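PDB 5YUQ: chintase, which probably hydrolyses the beta-1,4 linkages of chitin as a family 18 glycoside hydrolase whose active site forms a tunnel. Local coordinates for residues Leu22-Tyr27 against Ala175-Ala180; Leu104-Pro109 against Glu122-Asn127; Val149-Phe154 against Asn212-Ala217; Asn168-Val173 against Ala225-Leu230; Ala195-Ser200 against Val336-Lys341. One frame throughout, in Å; residues are numbered along the deposited sequence. Where two conformers were deposited one is given.

Overall arrangement
All five contacts fall within the TIM barrel of family 18, at different depths. Contact 1 is the innermost, its centre about 8 Å from that of the chain, and spans the barrel interior between strands that are not neighbours. The other four join strand ends, loops and helices farther out. Contacts 2 and 5 are buried, one pressing an indole on a carboxylate, the other a leucine on a tyrosine; contacts 3 and 4 are partly buried. Contact 4 alone has a clear hydrogen bond between its segments, whereas contact 3 relies on alanine, proline and threonine. Contacts 3 and 5 are linked through Asn212, and contacts 1 and 4 share the pairing of strands 175-178 and 228-240.

Contact 1: residues Leu22-Tyr27 against Ala175-Ala180; sequences LDHIVY and AFYIMA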
# COMPACT_ATOMS: atom_id res chain seq x y z
N LEU A 22 3.90 15.09 9.17
CA LEU A 22 3.10 13.87 9.26
C LEU A 22 2.52 13.70 10.64
O LEU A 22 2.99 14.33 11.59
CB LEU A 22 3.93 12.64 8.86
CG LEU A 22 5.25 12.39 9.62
CD1 LEU A 22 5.02 11.60 10.90
CD2 LEU A 22 6.24 11.68 8.73
N ASP A 23 1.52 12.83 10.76
CA ASP A 23 0.84 12.63 12.04
C ASP A 23 1.10 11.26 12.64
O ASP A 23 0.97 11.06 13.84
CB ASP A 23 -0.67 12.79 11.84
CG ASP A 23 -1.02 14.13 11.25
OD1 ASP A 23 -0.80 15.14 11.94
OD2 ASP A 23 -1.53 14.17 10.11
N HIS A 24 1.44 10.30 11.79
CA HIS A 24 1.42 8.90 12.18
C HIS A 24 2.49 8.17 11.39
O HIS A 24 2.55 8.29 10.18
CB HIS A 24 0.02 8.35 11.86
CG HIS A 24 -0.20 6.92 12.24
ND1 HIS A 24 -1.09 6.11 11.57
CD2 HIS A 24 0.31 6.17 13.25
CE1 HIS A 24 -1.11 4.92 12.14
NE2 HIS A 24 -0.28 4.92 13.16
N ILE A 25 3.36 7.44 12.09
CA ILE A 25 4.34 6.60 11.40
C ILE A 25 3.85 5.17 11.47
O ILE A 25 3.39 4.73 12.52
CB ILE A 25 5.73 6.67 12.07
CG1 ILE A 25 6.35 8.06 11.89
CG2 ILE A 25 6.67 5.62 11.48
CD1 ILE A 25 6.72 8.40 10.46
N VAL A 26 3.90 4.46 10.35
CA VAL A 26 3.52 3.05 10.31
C VAL A 26 4.76 2.26 9.94
O VAL A 26 5.29 2.41 8.85
CB VAL A 26 2.38 2.79 9.31
CG1 VAL A 26 1.79 1.41 9.54
CG2 VAL A 26 1.29 3.84 9.48
N TYR A 27 5.22 1.44 10.87
CA TYR A 27 6.51 0.78 10.74
C TYR A 27 6.33 -0.62 10.14
O TYR A 27 5.71 -1.48 10.75
CB TYR A 27 7.20 0.70 12.11
CG TYR A 27 8.64 0.28 12.05
CD1 TYR A 27 9.00 -1.04 11.84
CD2 TYR A 27 9.65 1.21 12.23
CE1 TYR A 27 10.33 -1.43 11.78
CE2 TYR A 27 10.98 0.84 12.18
CZ TYR A 27 11.31 -0.48 11.97
OH TYR A 27 12.64 -0.84 11.91
N ALA A 175 -9.48 2.55 11.14
CA ALA A 175 -9.30 3.05 9.78
C ALA A 175 -8.85 1.97 8.85
O ALA A 175 -8.17 1.01 9.25
CB ALA A 175 -8.30 4.22 9.75
N PHE A 176 -9.21 2.15 7.58
CA PHE A 176 -8.92 1.18 6.54
C PHE A 176 -8.08 1.91 5.50
O PHE A 176 -8.56 2.85 4.85
CB PHE A 176 -10.23 0.70 5.91
CG PHE A 176 -11.14 -0.03 6.88
CD1 PHE A 176 -11.85 0.66 7.85
CD2 PHE A 176 -11.28 -1.41 6.81
CE1 PHE A 176 -12.67 -0.00 8.74
CE2 PHE A 176 -12.11 -2.09 7.69
CZ PHE A 176 -12.82 -1.39 8.67
N TYR A 177 -6.83 1.50 5.37
CA TYR A 177 -5.89 2.19 4.49
C TYR A 177 -5.91 1.54 3.12
O TYR A 177 -5.36 0.46 2.94
CB TYR A 177 -4.46 2.09 5.05
CG TYR A 177 -4.19 2.81 6.36
CD1 TYR A 177 -5.20 3.48 7.06
CD2 TYR A 177 -2.91 2.83 6.90
CE1 TYR A 177 -4.93 4.13 8.26
CE2 TYR A 177 -2.63 3.49 8.09
CZ TYR A 177 -3.64 4.14 8.75
OH TYR A 177 -3.36 4.79 9.93
N ILE A 178 -6.54 2.19 2.14
CA ILE A 178 -6.68 1.61 0.81
C ILE A 178 -5.39 1.68 0.00
O ILE A 178 -4.86 2.77 -0.25
CB ILE A 178 -7.79 2.31 0.01
CG1 ILE A 178 -9.13 2.16 0.73
CG2 ILE A 178 -7.91 1.71 -1.38
CD1 ILE A 178 -10.26 2.97 0.10
N MET A 179 -4.90 0.52 -0.42
CA MET A 179 -3.67 0.47 -1.20
C MET A 179 -3.98 0.70 -2.67
O MET A 179 -3.94 -0.22 -3.49
CB MET A 179 -2.95 -0.85 -0.96
CG MET A 179 -2.47 -0.97 0.48
SD MET A 179 -1.69 -2.55 0.87
CE MET A 179 -0.81 -2.88 -0.66
N ALA A 180 -4.30 1.95 -3.00
CA ALA A 180 -4.62 2.33 -4.37
C ALA A 180 -3.36 2.57 -5.17
O ALA A 180 -3.14 3.66 -5.69
CB ALA A 180 -5.49 3.57 -4.37
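With chi1 at -178°, His24 swings its imidazole away from its own backbone nitrogen, while Tyr177, at chi1 -67°, has CG opposite its carbonyl carbon, which points the phenol oxygen at the imidazole. That oxygen arrives at the edge of the imidazole, in its plane, with Tyr177 OH 3.1 Å from His24 ND1. Val26 comes to the same tyrosine from another point of its edge, Val26 CG2 lying 4.2 Å from Tyr177 CE2, and this methyl also sits over one face of the His24 ring. Strands 24-32 and 175-178 are not paired in the TIM barrel: their nearest CA atoms, in Val26 and Tyr177, are 11.1 Å apart, and the gap is bridged by side chains, chiefly the tyrosine. The imidazole is gripped at both nitrogens, ND1 bonding to Ser5 OG and NE2 to Ser61 OG, which fixes its rotation. Ser5 OG also makes a weak hydrogen bond with Tyr177 OH, while Tyr7 packs against both Val26 and Tyr177.

Contact 2: residues Leu104-Pro109 against Glu122-Asn127; sequences LDWEYP and ENDTAN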
# COMPACT_ATOMS: atom_id res chain seq x y z
N LEU A 104 -2.76 -3.96 10.49
CA LEU A 104 -2.71 -5.32 9.97
C LEU A 104 -2.76 -5.29 8.45
O LEU A 104 -3.64 -4.67 7.87
CB LEU A 104 -3.83 -6.19 10.57
CG LEU A 104 -3.83 -6.24 12.10
CD1 LEU A 104 -4.81 -7.30 12.61
CD2 LEU A 104 -2.43 -6.46 12.66
N ASP A 105 -1.76 -5.92 7.82
CA ASP A 105 -1.58 -5.86 6.37
C ASP A 105 -1.53 -7.27 5.79
O ASP A 105 -0.57 -7.68 5.15
CB ASP A 105 -0.29 -5.08 6.06
CG ASP A 105 -0.14 -4.72 4.59
OD1 ASP A 105 -1.09 -4.91 3.79
OD2 ASP A 105 0.94 -4.24 4.21
N TRP A 106 -2.60 -8.01 6.01
CA TRP A 106 -2.77 -9.32 5.42
C TRP A 106 -3.08 -9.16 3.94
O TRP A 106 -4.09 -8.55 3.57
CB TRP A 106 -3.93 -10.01 6.14
CG TRP A 106 -4.24 -11.42 5.73
CD1 TRP A 106 -3.67 -12.14 4.72
CD2 TRP A 106 -5.21 -12.28 6.35
NE1 TRP A 106 -4.24 -13.40 4.67
CE2 TRP A 106 -5.18 -13.50 5.66
CE3 TRP A 106 -6.09 -12.12 7.42
CZ2 TRP A 106 -5.99 -14.57 6.01
CZ3 TRP A 106 -6.91 -13.18 7.77
CH2 TRP A 106 -6.85 -14.39 7.07
N GLU A 107 -2.21 -9.69 3.10
CA GLU A 107 -2.37 -9.60 1.66
C GLU A 107 -2.47 -11.01 1.08
O GLU A 107 -1.45 -11.55 0.66
CB GLU A 107 -1.19 -8.83 1.04
CG GLU A 107 -1.04 -7.41 1.60
CD GLU A 107 0.05 -6.60 0.91
OE1 GLU A 107 0.72 -7.12 -0.00
OE2 GLU A 107 0.22 -5.42 1.27
N TYR A 108 -3.66 -11.63 1.03
CA TYR A 108 -4.95 -11.03 1.38
C TYR A 108 -5.84 -12.12 1.95
O TYR A 108 -5.61 -13.31 1.70
CB TYR A 108 -5.63 -10.48 0.13
CG TYR A 108 -4.79 -9.52 -0.67
CD1 TYR A 108 -4.80 -8.16 -0.38
CD2 TYR A 108 -3.99 -9.96 -1.71
CE1 TYR A 108 -4.03 -7.28 -1.10
CE2 TYR A 108 -3.21 -9.08 -2.43
CZ TYR A 108 -3.24 -7.74 -2.13
OH TYR A 108 -2.47 -6.85 -2.84
N PRO A 109 -6.88 -11.75 2.71
CA PRO A 109 -7.82 -12.78 3.16
C PRO A 109 -8.42 -13.58 2.00
O PRO A 109 -8.86 -12.98 1.01
CB PRO A 109 -8.92 -11.97 3.85
CG PRO A 109 -8.22 -10.74 4.35
CD PRO A 109 -7.16 -10.43 3.32
N GLU A 122 -11.95 -20.22 3.62
CA GLU A 122 -13.21 -19.53 3.38
C GLU A 122 -13.55 -18.54 4.49
O GLU A 122 -14.20 -17.53 4.24
CB GLU A 122 -14.37 -20.53 3.29
CG GLU A 122 -14.26 -21.53 2.16
CD GLU A 122 -15.19 -22.71 2.37
OE1 GLU A 122 -16.17 -22.58 3.15
OE2 GLU A 122 -14.94 -23.78 1.76
N ASN A 123 -13.12 -18.84 5.71
CA ASN A 123 -13.47 -18.02 6.86
C ASN A 123 -12.48 -16.90 7.13
O ASN A 123 -12.59 -16.22 8.15
CB ASN A 123 -13.57 -18.86 8.14
CG ASN A 123 -14.74 -19.81 8.12
OD1 ASN A 123 -15.71 -19.61 7.39
ND2 ASN A 123 -14.65 -20.85 8.93
N ASP A 124 -11.53 -16.69 6.23
CA ASP A 124 -10.46 -15.72 6.48
C ASP A 124 -10.95 -14.34 6.92
O ASP A 124 -10.46 -13.80 7.90
CB ASP A 124 -9.56 -15.57 5.26
CG ASP A 124 -8.54 -16.68 5.14
OD1 ASP A 124 -8.40 -17.49 6.10
OD2 ASP A 124 -7.87 -16.74 4.10
N THR A 125 -11.92 -13.79 6.20
CA THR A 125 -12.36 -12.43 6.50
C THR A 125 -13.08 -12.35 7.84
O THR A 125 -12.84 -11.42 8.61
CB THR A 125 -13.17 -11.82 5.35
OG1 THR A 125 -12.32 -11.68 4.20
CG2 THR A 125 -13.70 -10.45 5.73
N ALA A 126 -13.92 -13.33 8.14
CA ALA A 126 -14.58 -13.37 9.44
C ALA A 126 -13.54 -13.50 10.56
O ALA A 126 -13.67 -12.89 11.62
CB ALA A 126 -15.58 -14.53 9.50
N ASN A 127 -12.51 -14.31 10.30
CA ASN A 127 -11.47 -14.55 11.30
C ASN A 127 -10.60 -13.32 11.50
O ASN A 127 -10.11 -13.08 12.60
CB ASN A 127 -10.61 -15.75 10.89
CG ASN A 127 -11.34 -17.07 11.03
OD1 ASN A 127 -12.38 -17.16 11.70
ND2 ASN A 127 -10.81 -18.11 10.40
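Trp106 and Asp124 meet through van der Waals contact, the benzene end of the indole running up to the carboxylate at about a right angle between the side chains. Trp106 CZ2 is 3.4 Å from Asp124 CG, and the ring and carboxylate planes are turned 57° apart, with OD1 at the rim in the plane of the indole. On the far corner of the ring, Trp106 CZ3 approaches the backbone O of Asp124 at 3.6 Å. A chi1 of -177° sends the indole out from the strand end toward the helix.

Pro109 adds a second packed patch. Its CB lies 3.9 Å from Asp124 CB and touches the hydroxyl of the next residue, Pro109 CB to Thr125 OG1 being 3.4 Å; its CA rests over a face of the indole, toward the rim.

The polar groups find their bonds outside the pair of segments. Asp124 OD2 is bonded to the backbone nitrogens of Asn110 and Asp121 and OD1 to Ser74 OG, a grip that, at a helix N-terminus, probably favours the ionised carboxylate. Thr125 OG1 bonds to Asn155 O.

Residues Asp105-Trp106-Glu107 match the end of the DxxDxDxE-type signature of family 18, and helix 124-139 forms the beta-alpha-beta crossover from strand 101-105 to strand 144-149. Phe73 of helix 73-78 stacks on Trp106, and Tyr128, one turn along helix 124-139, meets it edge-to-face.

Contact 3: residues Val149-Phe154 against Asn212-Ala217; sequences VPTAPF and NDAVKA
Thr151 and Pro153 lie against Ala214 and Ala217, joining the loop that follows barrel strand 144-149 of the TIM fold to one side of helix 211-220. At chi1 46° the threonine sets OG1 between its backbone N and carbonyl carbon and CG2 opposite the carbonyl carbon, where the methyl reaches Ala214. Thr151 CB and CG2 then both border the methyl of Ala214, Thr151 CB to Ala214 CB being 3.8 Å. One turn on, the ring of Pro153 lies beside the next alanine, with Pro153 CD 3.9 Å from Ala217 CB and Pro153 CG 3.7 Å from Ala217 O. Small side chains on this side of the helix let the loop backbone come close, the CA atoms of Thr151 and Ala214 being 4.6 Å apart. Trp218 NE1 holds the same loop by a hydrogen bond to Pro150 O. Closest of all is a CA-H...O contact, in which Thr151 O stands 3.2 Å from Ala214 CA, with 135° at the hydrogen.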
# COMPACT_ATOMS: atom_id res chain seq x y z
N VAL A 149 -5.67 -2.33 3.13
CA VAL A 149 -6.65 -3.12 2.39
C VAL A 149 -6.50 -2.98 0.88
O VAL A 149 -5.99 -1.98 0.38
CB VAL A 149 -8.07 -2.72 2.80
CG1 VAL A 149 -8.23 -2.78 4.31
CG2 VAL A 149 -8.39 -1.32 2.31
N PRO A 150 -6.96 -4.00 0.13
CA PRO A 150 -6.95 -3.92 -1.34
C PRO A 150 -8.03 -2.98 -1.86
O PRO A 150 -8.77 -2.38 -1.08
CB PRO A 150 -7.24 -5.37 -1.77
CG PRO A 150 -8.01 -5.95 -0.62
CD PRO A 150 -7.42 -5.31 0.62
N THR A 151 -8.11 -2.85 -3.18
CA THR A 151 -8.99 -1.86 -3.81
C THR A 151 -10.46 -2.29 -3.86
O THR A 151 -11.31 -1.56 -4.37
CB THR A 151 -8.48 -1.52 -5.21
OG1 THR A 151 -8.16 -2.73 -5.90
CG2 THR A 151 -7.22 -0.65 -5.12
N ALA A 152 -10.76 -3.47 -3.33
CA ALA A 152 -12.14 -3.90 -3.16
C ALA A 152 -12.26 -4.57 -1.81
O ALA A 152 -11.28 -5.11 -1.30
CB ALA A 152 -12.54 -4.87 -4.28
N PRO A 153 -13.46 -4.54 -1.25
CA PRO A 153 -13.65 -5.16 0.06
C PRO A 153 -13.15 -6.59 0.20
O PRO A 153 -13.19 -7.32 -0.75
CB PRO A 153 -15.18 -5.07 0.30
CG PRO A 153 -15.60 -3.91 -0.46
CD PRO A 153 -14.62 -3.77 -1.66
N PHE A 154 -12.76 -6.98 1.40
CA PHE A 154 -12.21 -8.31 1.66
C PHE A 154 -13.06 -9.43 1.07
O PHE A 154 -14.30 -9.37 1.08
CB PHE A 154 -12.13 -8.55 3.16
CG PHE A 154 -11.20 -7.62 3.88
CD1 PHE A 154 -9.89 -7.44 3.45
CD2 PHE A 154 -11.64 -6.93 5.01
CE1 PHE A 154 -9.03 -6.58 4.14
CE2 PHE A 154 -10.79 -6.08 5.69
CZ PHE A 154 -9.49 -5.91 5.27
N ASN A 212 -10.71 6.24 -6.77
CA ASN A 212 -12.13 6.53 -6.73
C ASN A 212 -13.00 5.28 -6.68
O ASN A 212 -13.90 5.19 -5.85
CB ASN A 212 -12.53 7.41 -7.92
CG ASN A 212 -14.03 7.61 -8.02
OD1 ASN A 212 -14.65 8.21 -7.13
ND2 ASN A 212 -14.63 7.13 -9.11
N ASP A 213 -12.73 4.32 -7.55
CA ASP A 213 -13.53 3.10 -7.58
C ASP A 213 -13.39 2.32 -6.28
O ASP A 213 -14.36 1.76 -5.76
CB ASP A 213 -13.14 2.22 -8.77
CG ASP A 213 -13.54 2.83 -10.09
OD1 ASP A 213 -14.74 2.77 -10.44
OD2 ASP A 213 -12.66 3.36 -10.79
N ALA A 214 -12.18 2.30 -5.74
CA ALA A 214 -11.92 1.61 -4.48
C ALA A 214 -12.68 2.25 -3.33
O ALA A 214 -13.33 1.56 -2.53
CB ALA A 214 -10.42 1.59 -4.19
N VAL A 215 -12.60 3.58 -3.23
CA VAL A 215 -13.30 4.30 -2.18
C VAL A 215 -14.79 4.04 -2.29
O VAL A 215 -15.44 3.74 -1.29
CB VAL A 215 -12.99 5.81 -2.26
CG1 VAL A 215 -14.01 6.62 -1.48
CG2 VAL A 215 -11.58 6.08 -1.75
N LYS A 216 -15.32 4.12 -3.51
CA LYS A 216 -16.75 3.89 -3.70
C LYS A 216 -17.13 2.47 -3.32
O LYS A 216 -18.18 2.25 -2.71
CB LYS A 216 -17.19 4.18 -5.13
CG LYS A 216 -17.03 5.63 -5.56
CD LYS A 216 -17.67 6.59 -4.59
CE LYS A 216 -17.47 8.03 -5.03
NZ LYS A 216 -17.82 8.20 -6.47
N ALA A 217 -16.28 1.51 -3.66
CA ALA A 217 -16.58 0.11 -3.35
C ALA A 217 -16.59 -0.14 -1.85
O ALA A 217 -17.46 -0.84 -1.34
CB ALA A 217 -15.59 -0.82 -4.04

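Contact 4: residues Asn168-Val173 against Ala225-Leu230; sequences NWASTV and AEQLVL
Gln227 carries the contact, reaching with an extended side chain (chi2 177°) to the backbone carbonyls of Ala170 and Val173. Its amide nitrogen is the donor: Gln227 NE2 bonds to Ala170 O at 2.9 Å, nearly straight at 163°. The hydrogen lands on a lone pair of that oxygen, in the carbonyl plane, and the acceptor is only 9° out of the plane of the glutamine amide, so both partners are well placed for the bond.

Ala170 also borders the oxygen end of the amide, Ala170 CB lying 3.8 Å from Gln227 OE1. Val173 takes part by its carbonyl rather than its isopropyl group, with Val173 O 2.8 Å from Gln227 NE2. A weak bond from NE2 to Asp174 O adds to the oxygens gathered round this nitrogen. The isopropyl group of Val173 packs instead on Phe132 of helix 124-139.

The short, weakly bonded helix 168-172 thus has a carbonyl taken up by a side chain from the 3-10 segment 225-227. Each of these elements stands just before one of two neighbouring parallel strands, 175-178 and 228-240, and the bond ties together the loops at the N-terminal ends of two adjacent strands of a TIM barrel.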
# COMPACT_ATOMS: atom_id res chain seq x y z
N ASN A 168 -19.65 -4.82 12.28
CA ASN A 168 -18.63 -4.82 13.32
C ASN A 168 -17.25 -4.47 12.78
O ASN A 168 -16.34 -4.18 13.55
CB ASN A 168 -18.60 -6.16 14.04
CG ASN A 168 -19.76 -6.31 15.01
OD1 ASN A 168 -19.66 -5.92 16.17
ND2 ASN A 168 -20.88 -6.85 14.52
N TRP A 169 -17.08 -4.50 11.46
CA TRP A 169 -15.83 -4.01 10.90
C TRP A 169 -15.66 -2.54 11.24
O TRP A 169 -14.67 -2.14 11.84
CB TRP A 169 -15.78 -4.23 9.38
CG TRP A 169 -15.23 -5.58 9.01
CD1 TRP A 169 -15.93 -6.64 8.51
CD2 TRP A 169 -13.87 -5.99 9.09
NE1 TRP A 169 -15.08 -7.70 8.29
CE2 TRP A 169 -13.80 -7.33 8.63
CE3 TRP A 169 -12.69 -5.37 9.52
CZ2 TRP A 169 -12.61 -8.04 8.59
CZ3 TRP A 169 -11.50 -6.07 9.47
CH2 TRP A 169 -11.47 -7.40 9.01
N ALA A 170 -16.64 -1.73 10.86
CA ALA A 170 -16.55 -0.29 11.08
C ALA A 170 -16.56 0.05 12.57
O ALA A 170 -15.94 1.02 12.99
CB ALA A 170 -17.69 0.43 10.35
N SER A 171 -17.25 -0.74 13.39
CA SER A 171 -17.31 -0.41 14.81
C SER A 171 -16.10 -0.86 15.62
O SER A 171 -15.93 -0.46 16.77
CB SER A 171 -18.60 -0.93 15.45
OG SER A 171 -18.60 -2.35 15.51
N THR A 172 -15.22 -1.65 15.00
CA THR A 172 -14.08 -2.20 15.72
C THR A 172 -12.78 -1.59 15.25
O THR A 172 -11.90 -1.28 16.05
CB THR A 172 -13.99 -3.73 15.54
OG1 THR A 172 -15.22 -4.33 15.97
CG2 THR A 172 -12.84 -4.31 16.37
N VAL A 173 -12.67 -1.43 13.93
CA VAL A 173 -11.42 -0.98 13.32
C VAL A 173 -11.45 0.53 13.11
O VAL A 173 -12.44 1.07 12.61
CB VAL A 173 -11.20 -1.70 11.97
CG1 VAL A 173 -9.97 -1.13 11.23
CG2 VAL A 173 -11.04 -3.20 12.20
N ALA A 225 -16.95 6.88 4.97
CA ALA A 225 -15.83 7.53 4.30
C ALA A 225 -14.77 8.03 5.28
O ALA A 225 -13.57 7.99 4.98
CB ALA A 225 -16.34 8.69 3.44
N GLU A 226 -15.20 8.50 6.45
CA GLU A 226 -14.27 9.07 7.40
C GLU A 226 -13.32 8.02 7.99
O GLU A 226 -12.31 8.37 8.60
CB GLU A 226 -15.01 9.82 8.51
CG GLU A 226 -15.92 8.96 9.34
CD GLU A 226 -16.76 9.79 10.30
OE1 GLU A 226 -16.36 9.92 11.47
OE2 GLU A 226 -17.82 10.30 9.88
N GLN A 227 -13.63 6.75 7.79
CA GLN A 227 -12.74 5.69 8.24
C GLN A 227 -11.90 5.12 7.10
O GLN A 227 -11.16 4.17 7.30
CB GLN A 227 -13.52 4.56 8.91
CG GLN A 227 -14.11 4.95 10.25
CD GLN A 227 -14.92 3.85 10.87
OE1 GLN A 227 -16.16 3.88 10.81
NE2 GLN A 227 -14.25 2.86 11.44
N LEU A 228 -12.04 5.70 5.92
CA LEU A 228 -11.22 5.28 4.78
C LEU A 228 -10.05 6.24 4.63
O LEU A 228 -10.19 7.45 4.79
CB LEU A 228 -12.02 5.25 3.49
CG LEU A 228 -13.14 4.21 3.47
CD1 LEU A 228 -13.95 4.36 2.20
CD2 LEU A 228 -12.57 2.78 3.57
N VAL A 229 -8.88 5.69 4.33
CA VAL A 229 -7.68 6.47 4.14
C VAL A 229 -7.15 6.11 2.76
O VAL A 229 -6.97 4.93 2.45
CB VAL A 229 -6.66 6.16 5.25
CG1 VAL A 229 -5.28 6.69 4.88
CG2 VAL A 229 -7.13 6.75 6.58
N LEU A 230 -6.93 7.11 1.92
CA LEU A 230 -6.45 6.83 0.57
C LEU A 230 -4.93 6.71 0.55
O LEU A 230 -4.22 7.66 0.84
CB LEU A 230 -6.88 7.94 -0.40
CG LEU A 230 -6.45 7.76 -1.86
CD1 LEU A 230 -7.06 6.51 -2.46
CD2 LEU A 230 -6.81 9.00 -2.69

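Contact 5: residues Ala195-Ser200 against Val336-Lys341; sequences APLYYS and VDYAKK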
# COMPACT_ATOMS: atom_id res chain seq x y z
N ALA A 195 -1.18 4.19 -9.91
CA ALA A 195 -2.11 4.65 -8.89
C ALA A 195 -3.12 5.59 -9.52
O ALA A 195 -3.14 6.77 -9.21
CB ALA A 195 -1.35 5.34 -7.79
N PRO A 196 -3.96 5.06 -10.42
CA PRO A 196 -4.93 5.95 -11.06
C PRO A 196 -5.91 6.50 -10.04
O PRO A 196 -6.31 5.76 -9.13
CB PRO A 196 -5.68 5.02 -12.02
CG PRO A 196 -5.51 3.64 -11.44
CD PRO A 196 -4.17 3.65 -10.77
N LEU A 197 -6.27 7.76 -10.17
CA LEU A 197 -7.31 8.32 -9.31
C LEU A 197 -8.67 7.91 -9.84
O LEU A 197 -9.60 7.66 -9.07
CB LEU A 197 -7.18 9.84 -9.24
CG LEU A 197 -8.20 10.55 -8.35
CD1 LEU A 197 -8.14 10.01 -6.94
CD2 LEU A 197 -7.93 12.04 -8.38
N TYR A 198 -8.77 7.80 -11.16
CA TYR A 198 -9.99 7.34 -11.81
C TYR A 198 -9.72 6.25 -12.82
O TYR A 198 -8.60 6.13 -13.35
CB TYR A 198 -10.70 8.50 -12.52
CG TYR A 198 -11.08 9.64 -11.62
CD1 TYR A 198 -12.20 9.56 -10.81
CD2 TYR A 198 -10.32 10.80 -11.58
CE1 TYR A 198 -12.55 10.60 -9.99
CE2 TYR A 198 -10.66 11.84 -10.76
CZ TYR A 198 -11.79 11.74 -9.96
OH TYR A 198 -12.14 12.78 -9.14
N TYR A 199 -10.75 5.46 -13.09
CA TYR A 199 -10.75 4.47 -14.15
C TYR A 199 -11.99 4.68 -15.00
O TYR A 199 -13.09 4.82 -14.47
CB TYR A 199 -10.76 3.04 -13.60
CG TYR A 199 -11.21 2.03 -14.63
CD1 TYR A 199 -10.36 1.64 -15.65
CD2 TYR A 199 -12.49 1.50 -14.60
CE1 TYR A 199 -10.76 0.74 -16.61
CE2 TYR A 199 -12.91 0.59 -15.56
CZ TYR A 199 -12.03 0.21 -16.57
OH TYR A 199 -12.43 -0.69 -17.53
N SER A 200 -11.80 4.64 -16.29
CA SER A 200 -12.92 4.76 -17.20
C SER A 200 -13.17 3.46 -17.90
O SER A 200 -12.32 2.86 -18.43
CB SER A 200 -12.65 5.81 -18.28
OG SER A 200 -13.53 5.71 -19.34
N VAL A 336 -5.25 14.25 -2.98
CA VAL A 336 -5.62 14.90 -1.73
C VAL A 336 -6.93 15.66 -1.89
O VAL A 336 -7.81 15.58 -1.02
CB VAL A 336 -4.51 15.84 -1.23
CG1 VAL A 336 -5.03 16.74 -0.11
CG2 VAL A 336 -3.31 15.04 -0.77
N ASP A 337 -7.07 16.38 -3.00
CA ASP A 337 -8.30 17.12 -3.28
C ASP A 337 -9.49 16.17 -3.30
O ASP A 337 -10.55 16.46 -2.74
CB ASP A 337 -8.21 17.86 -4.63
CG ASP A 337 -7.14 18.95 -4.65
OD1 ASP A 337 -6.76 19.47 -3.58
OD2 ASP A 337 -6.69 19.29 -5.76
N TYR A 338 -9.30 15.02 -3.94
CA TYR A 338 -10.33 13.99 -3.98
C TYR A 338 -10.67 13.48 -2.58
O TYR A 338 -11.85 13.34 -2.22
CB TYR A 338 -9.88 12.82 -4.85
CG TYR A 338 -10.86 11.69 -4.83
CD1 TYR A 338 -11.95 11.67 -5.69
CD2 TYR A 338 -10.72 10.63 -3.93
CE1 TYR A 338 -12.88 10.62 -5.65
CE2 TYR A 338 -11.63 9.59 -3.89
CZ TYR A 338 -12.70 9.59 -4.75
OH TYR A 338 -13.61 8.56 -4.69
N ALA A 339 -9.64 13.19 -1.79
CA ALA A 339 -9.85 12.65 -0.46
C ALA A 339 -10.63 13.64 0.41
O ALA A 339 -11.52 13.24 1.16
CB ALA A 339 -8.52 12.31 0.19
N LYS A 340 -10.30 14.92 0.30
CA LYS A 340 -11.01 15.93 1.08
C LYS A 340 -12.47 16.08 0.64
O LYS A 340 -13.36 16.21 1.48
CB LYS A 340 -10.26 17.27 1.02
CG LYS A 340 -8.88 17.21 1.66
CD LYS A 340 -8.09 18.50 1.44
CE LYS A 340 -8.74 19.69 2.14
NZ LYS A 340 -8.48 19.67 3.60
N LYS A 341 -12.70 16.03 -0.67
CA LYS A 341 -14.05 16.14 -1.22
C LYS A 341 -14.94 14.97 -0.79
O LYS A 341 -16.13 15.14 -0.53
CB LYS A 341 -14.00 16.21 -2.75
CG LYS A 341 -15.36 16.25 -3.41
CD LYS A 341 -15.27 16.75 -4.85
CE LYS A 341 -16.59 16.54 -5.59
NZ LYS A 341 -17.02 15.12 -5.57
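Leu197 and Tyr338 make the tight half of the contact. Leu197 CD1 makes an off-centre CH-pi contact with the Tyr338 ring, 29° off the ring normal. It comes nearest to the root of the ring, Leu197 CD1 lying 3.8 Å from Tyr338 CG, while the second methyl, CD2, borders Tyr338 CB. Both residues are buried. Tyr338 turns its ring off the helix at chi1 175°, toward the loop 195-200, and Leu197 CG, likewise anti to its backbone N, carries both methyls to the tyrosine.

The looser half belongs to Tyr198, which is partly exposed at the rim and reaches the same ring mainly by its terminal oxygen, Tyr198 OH to Tyr338 CD1 being 3.6 Å. Its ring carbons keep farther off, with Tyr198 CZ 4.3 Å from Tyr338 CD1, and one face of the Tyr198 ring rests on its neighbour Leu197 near CG.

No hydrogen bond joins the two segments, although Ala195 O of this loop is bonded to Lys335 NZ, earlier on the same helix 329-341. The phenol hydroxyl of Tyr338 is bonded to Asn212 OD1 on helix 211-220, which anchors the far end of the ring; between the segments themselves the contact is apolar, made against a ring whose polar tip is satisfied by a third element.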